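Local coordinates for protein receptor-type adenylate cyclase gresag 4.3 (Trypanosoma brucei, PDB 1FX4) that converts ATP to cyclic AMP and diphosphate with magnesium through its class III cyclase catalytic domain and could act as a receptor for an unknown ligand, at residues Arg133-Gly137 with Glu168-Gly174. Sequence-based numbering, arbitrary orientation.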
# COMPACT_ATOMS: atom_id res chain seq x y z
N ARG A 133 9.34 7.92 13.44
CA ARG A 133 10.62 7.46 12.93
C ARG A 133 10.44 6.88 11.54
O ARG A 133 9.71 5.89 11.35
CB ARG A 133 11.24 6.41 13.85
CG ARG A 133 11.57 6.95 15.23
CD ARG A 133 12.20 5.85 16.07
NE ARG A 133 12.32 6.24 17.47
CZ ARG A 133 12.96 5.51 18.38
NH1 ARG A 133 13.54 4.36 18.04
NH2 ARG A 133 12.99 5.92 19.65
N VAL A 134 11.11 7.49 10.57
CA VAL A 134 11.01 7.09 9.18
C VAL A 134 12.23 6.31 8.71
O VAL A 134 13.36 6.74 8.93
CB VAL A 134 10.80 8.35 8.27
CG1 VAL A 134 10.62 7.95 6.81
CG2 VAL A 134 9.58 9.12 8.74
N ARG A 135 12.02 5.14 8.13
CA ARG A 135 13.12 4.36 7.59
C ARG A 135 13.21 4.76 6.13
O ARG A 135 12.19 5.00 5.48
CB ARG A 135 12.88 2.85 7.74
CG ARG A 135 11.77 2.31 6.91
CD ARG A 135 11.72 0.77 7.03
NE ARG A 135 11.19 0.35 8.31
CZ ARG A 135 10.00 -0.23 8.47
NH1 ARG A 135 9.21 -0.46 7.42
NH2 ARG A 135 9.61 -0.56 9.68
N VAL A 136 14.43 4.86 5.63
CA VAL A 136 14.64 5.29 4.26
C VAL A 136 15.66 4.42 3.56
O VAL A 136 16.72 4.12 4.11
CB VAL A 136 15.14 6.77 4.22
CG1 VAL A 136 15.34 7.22 2.78
CG2 VAL A 136 14.14 7.68 4.95
N GLY A 137 15.34 4.03 2.33
CA GLY A 137 16.24 3.23 1.54
C GLY A 137 16.42 3.96 0.23
O GLY A 137 15.45 4.47 -0.32
N GLU A 168 14.99 -0.22 1.73
CA GLU A 168 14.19 0.47 2.72
C GLU A 168 13.67 -0.53 3.75
O GLU A 168 13.67 -0.26 4.95
CB GLU A 168 12.99 1.16 2.06
CG GLU A 168 11.97 1.77 3.03
CD GLU A 168 10.87 0.80 3.45
OE1 GLU A 168 10.32 0.98 4.54
OE2 GLU A 168 10.55 -0.14 2.72
N SER A 169 13.25 -1.70 3.28
CA SER A 169 12.69 -2.70 4.20
C SER A 169 13.66 -3.14 5.30
O SER A 169 13.22 -3.44 6.41
CB SER A 169 12.13 -3.92 3.45
OG SER A 169 13.16 -4.84 3.09
N VAL A 170 14.96 -3.12 5.03
CA VAL A 170 15.92 -3.52 6.04
C VAL A 170 16.40 -2.37 6.94
O VAL A 170 17.06 -2.59 7.96
CB VAL A 170 17.13 -4.28 5.44
CG1 VAL A 170 16.63 -5.46 4.59
CG2 VAL A 170 17.99 -3.35 4.60
N ALA A 171 16.06 -1.14 6.56
CA ALA A 171 16.45 0.02 7.36
C ALA A 171 15.55 0.14 8.57
O ALA A 171 14.38 -0.24 8.53
CB ALA A 171 16.38 1.30 6.52
N ASN A 172 16.12 0.62 9.67
CA ASN A 172 15.38 0.84 10.90
C ASN A 172 14.79 2.23 10.89
O ASN A 172 15.11 3.04 10.02
CB ASN A 172 16.32 0.69 12.08
CG ASN A 172 16.73 -0.73 12.28
OD1 ASN A 172 15.95 -1.53 12.76
ND2 ASN A 172 17.95 -1.06 11.86
N GLY A 173 13.92 2.50 11.85
CA GLY A 173 13.31 3.82 11.93
C GLY A 173 14.39 4.84 12.23
O GLY A 173 15.23 4.63 13.10
N GLY A 174 14.38 5.94 11.49
CA GLY A 174 15.37 6.99 11.69
C GLY A 174 16.68 6.72 10.97
O GLY A 174 17.62 7.51 11.04
O HOH W 1 14.36 3.30 15.38
O HOH W 2 8.28 -0.80 4.92
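Arg135 reaches from its strand across to helix 159-170, and its guanidinium meets the carboxylate of Glu168. The two flat groups are inclined by 41°, and OE1 of Glu168 comes to the edge of the guanidinium, near its plane. From Arg135 NH1 to Glu168 OE1 the salt bridge is long and weak at 3.4 Å, and the place of OE1 in the model is not fully certain. Water 2 bridges the two, accepting a weak hydrogen bond from Arg135 NH1 and probably donating to Glu168 OE1, each 2.7 Å away. A bend at chi3 (74°) turns the arginine chain, bringing NE to 3.3 Å from Ala171 O, which stands oblique to the guanidinium. Nearer the strand, Arg135 CB packs 3.2 Å from Asn172 O, while the methyl of Ala171 lies against both that CB and Val136 O. At the far end Gly174 N donates to Val134 O (2.9 Å), which also accepts from Gln82 NE2. Gly173 CA lies 3.8 Å from Arg133 CB, and Gly137 passes 3.6 Å, CA to CA, from Glu168. The extended Arg133 chain leads away, its NH1 linked through water 1 to Gly173 O and salt-bridged to Glu103, its NH2 hydrogen-bonded to Tyr125. The contact thus joins central strand 134-141 of the cyclase sheet to the loop from helix 159-170 into strand 176-179, which runs parallel beside strand 134-141; strand, helix and strand form a beta-alpha-beta crossover, with hairpin 144-157 inserted before the helix. Strand 13-20, which carries the magnesium ligand Asp19 beside Glu168, flanks strand 134-141 on its other edge, and helix 71-87 packs on Val134 and Val136.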